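Local structure of silicatein alpha (Tethya aurantium, 6ZQ3) at residues 24-29 and 163-168. The protein belongs to the papain family of cysteine peptidases and, as a silicatein of sponge spicules, probably promotes the formation of silica. Residues are numbered along the deposited sequence; the frame is centred on the assembly and turned at random.
Sequences GASYAF and LNHAMV
The first turn of helix 26-43 meets the start of strand 165-173 with S26 opposite A166, their CA atoms 5.2 Å apart, and A25 standing at the N-cap. This is a worked example of how the papain fold builds an active site across two lobes: S26 and H165 occupy the positions at which papain-family peptidases carry their catalytic cysteine and histidine, consistent with a serine in the place of the nucleophile. OG of S26 lies 3.5 Å from ND1 of H165, oblique to the imidazole, and takes a weak hydrogen bond from the backbone N of A166 at 3.3 Å (N-H...O 155°). A chi1 of 50° tucks OG over the S26 backbone, which brings it to this amide. CB of S26 meanwhile packs 3.6 Å from CE1 of H165 and 3.3 Å from O of A166. The methyl CB of A166 rests on the helix backbone, 3.9 Å from N of Y27. The imidazole, its CG anti to the backbone N (chi1 -177°), is held at its far nitrogen by N185, through NE2 to OD1, and meets the ring of W187 obliquely. Y27 and A28 pack on I54 of helix 51-57, while N164 and H165 form a classic beta bulge against I138 of strand 134-138, and V168 pairs with K184 of strand 180-184.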
ATOM      1  N   GLY A  24      13.300   2.175  -4.674  1.00 57.11           N
ATOM      2  CA  GLY A  24      12.629   0.884  -4.489  1.00 54.09           C
ATOM      3  C   GLY A  24      11.846   0.789  -3.193  1.00 54.39           C
ATOM      4  O   GLY A  24      12.074  -0.121  -2.405  1.00 61.87           O
ATOM      5  N   ALA A  25      10.899   1.706  -3.006  1.00 51.56           N
ATOM      6  CA  ALA A  25      10.198   1.926  -1.737  1.00 50.69           C
ATOM      7  C   ALA A  25       8.688   1.659  -1.803  1.00 49.86           C
ATOM      8  O   ALA A  25       7.902   2.377  -1.181  1.00 55.94           O
ATOM      9  CB  ALA A  25      10.417   3.370  -1.297  1.00 50.82           C
ATOM     10  N   SER A  26       8.260   0.647  -2.537  1.00 45.57           N
ATOM     11  CA  SER A  26       6.836   0.301  -2.541  1.00 46.29           C
ATOM     12  C   SER A  26       6.306   0.016  -1.136  1.00 39.98           C
ATOM     13  O   SER A  26       5.207   0.447  -0.778  1.00 35.35           O
ATOM     14  CB  SER A  26       6.530  -0.884  -3.478  1.00 47.19           C
ATOM     15  OG  SER A  26       7.383  -1.984  -3.245  1.00 46.90           O
ATOM     16  N   TYR A  27       7.096  -0.659  -0.320  1.00 41.50           N
ATOM     17  CA  TYR A  27       6.696  -0.863   1.085  1.00 42.58           C
ATOM     18  C   TYR A  27       6.105   0.418   1.688  1.00 38.54           C
ATOM     19  O   TYR A  27       5.027   0.380   2.282  1.00 42.29           O
ATOM     20  CB  TYR A  27       7.835  -1.430   1.940  1.00 43.47           C
ATOM     21  CG  TYR A  27       8.971  -0.478   2.232  1.00 46.47           C
ATOM     22  CD1 TYR A  27      10.040  -0.352   1.358  1.00 47.23           C
ATOM     23  CD2 TYR A  27       9.001   0.267   3.415  1.00 46.84           C
ATOM     24  CE1 TYR A  27      11.089   0.508   1.639  1.00 47.93           C
ATOM     25  CE2 TYR A  27      10.034   1.136   3.690  1.00 46.59           C
ATOM     26  CZ  TYR A  27      11.081   1.250   2.800  1.00 45.00           C
ATOM     27  OH  TYR A  27      12.122   2.105   3.066  1.00 47.24           O
ATOM     28  N   ALA A  28       6.765   1.546   1.469  1.00 36.01           N
ATOM     29  CA  ALA A  28       6.347   2.812   2.062  1.00 36.89           C
ATOM     30  C   ALA A  28       5.095   3.330   1.462  1.00 38.77           C
ATOM     31  O   ALA A  28       4.263   3.874   2.172  1.00 44.16           O
ATOM     32  CB  ALA A  28       7.427   3.876   1.869  1.00 37.90           C
ATOM     33  N   PHE A  29       5.003   3.249   0.132  1.00 39.23           N
ATOM     34  CA  PHE A  29       3.872   3.810  -0.576  1.00 36.61           C
ATOM     35  C   PHE A  29       2.691   2.966  -0.224  1.00 36.17           C
ATOM     36  O   PHE A  29       1.637   3.481   0.050  1.00 35.20           O
ATOM     37  CB  PHE A  29       4.101   3.845  -2.084  1.00 37.44           C
ATOM     38  CG  PHE A  29       4.925   5.028  -2.552  1.00 36.62           C
ATOM     39  CD1 PHE A  29       6.299   4.951  -2.605  1.00 36.31           C
ATOM     40  CD2 PHE A  29       4.316   6.203  -2.921  1.00 36.06           C
ATOM     41  CE1 PHE A  29       7.057   6.014  -3.033  1.00 35.96           C
ATOM     42  CE2 PHE A  29       5.062   7.286  -3.328  1.00 38.46           C
ATOM     43  CZ  PHE A  29       6.444   7.189  -3.391  1.00 37.29           C
ATOM     44  N   LEU A 163       7.609 -12.638  -2.686  1.00 61.22           N
ATOM     45  CA  LEU A 163       6.920 -11.446  -3.109  1.00 60.95           C
ATOM     46  C   LEU A 163       7.948 -10.330  -3.184  1.00 57.92           C
ATOM     47  O   LEU A 163       8.838 -10.234  -2.344  1.00 58.62           O
ATOM     48  CB  LEU A 163       5.850 -11.086  -2.068  1.00 60.36           C
ATOM     49  CG  LEU A 163       5.063 -12.268  -1.477  1.00 59.39           C
ATOM     50  CD1 LEU A 163       4.486 -11.931  -0.107  1.00 54.80           C
ATOM     51  CD2 LEU A 163       3.978 -12.733  -2.438  1.00 59.97           C
ATOM     52  N   ASN A 164       7.795  -9.453  -4.158  1.00 50.92           N
ATOM     53  CA  ASN A 164       8.807  -8.464  -4.422  1.00 53.05           C
ATOM     54  C   ASN A 164       8.250  -7.053  -4.610  1.00 50.51           C
ATOM     55  O   ASN A 164       9.008  -6.128  -4.921  1.00 49.35           O
ATOM     56  CB  ASN A 164       9.558  -8.896  -5.673  1.00 57.91           C
ATOM     57  CG  ASN A 164       8.616  -9.189  -6.817  1.00 65.95           C
ATOM     58  OD1 ASN A 164       7.866  -8.311  -7.244  1.00 83.57           O
ATOM     59  ND2 ASN A 164       8.600 -10.434  -7.284  1.00 73.42           N
ATOM     60  N   HIS A 165       6.947  -6.865  -4.435  1.00 45.52           N
ATOM     61  CA  HIS A 165       6.382  -5.538  -4.693  1.00 49.11           C
ATOM     62  C   HIS A 165       5.094  -5.381  -3.908  1.00 45.78           C
ATOM     63  O   HIS A 165       4.308  -6.322  -3.803  1.00 41.15           O
ATOM     64  CB  HIS A 165       6.156  -5.314  -6.207  1.00 51.51           C
ATOM     65  CG  HIS A 165       5.655  -3.944  -6.541  1.00 60.63           C
ATOM     66  ND1 HIS A 165       6.476  -2.837  -6.562  1.00 64.62           N
ATOM     67  CD2 HIS A 165       4.417  -3.499  -6.870  1.00 66.10           C
ATOM     68  CE1 HIS A 165       5.765  -1.768  -6.880  1.00 67.13           C
ATOM     69  NE2 HIS A 165       4.513  -2.144  -7.077  1.00 64.81           N
ATOM     70  N   ALA A 166       4.908  -4.190  -3.352  1.00 41.72           N
ATOM     71  CA  ALA A 166       3.839  -3.911  -2.417  1.00 41.34           C
ATOM     72  C   ALA A 166       2.932  -2.846  -2.985  1.00 41.81           C
ATOM     73  O   ALA A 166       3.397  -1.917  -3.651  1.00 39.65           O
ATOM     74  CB  ALA A 166       4.410  -3.438  -1.072  1.00 40.49           C
ATOM     75  N   MET A 167       1.639  -2.951  -2.688  1.00 45.38           N
ATOM     76  CA  MET A 167       0.655  -1.970  -3.186  1.00 49.56           C
ATOM     77  C   MET A 167      -0.521  -1.886  -2.241  1.00 45.88           C
ATOM     78  O   MET A 167      -0.541  -2.572  -1.236  1.00 50.11           O
ATOM     79  CB  MET A 167       0.165  -2.364  -4.591  1.00 52.64           C
ATOM     80  CG  MET A 167       1.083  -3.301  -5.364  1.00 55.18           C
ATOM     81  SD  MET A 167       0.294  -4.028  -6.804  1.00 64.60           S
ATOM     82  CE  MET A 167       0.067  -2.502  -7.690  1.00 60.16           C
ATOM     83  N   VAL A 168      -1.502  -1.048  -2.559  1.00 50.78           N
ATOM     84  CA  VAL A 168      -2.717  -0.916  -1.729  1.00 50.17           C
ATOM     85  C   VAL A 168      -3.898  -1.503  -2.454  1.00 47.44           C
ATOM     86  O   VAL A 168      -4.216  -1.054  -3.537  1.00 52.63           O
ATOM     87  CB  VAL A 168      -3.136   0.542  -1.460  1.00 49.59           C
ATOM     88  CG1 VAL A 168      -3.939   0.615  -0.172  1.00 53.01           C
ATOM     89  CG2 VAL A 168      -1.943   1.461  -1.389  1.00 51.87           C
TER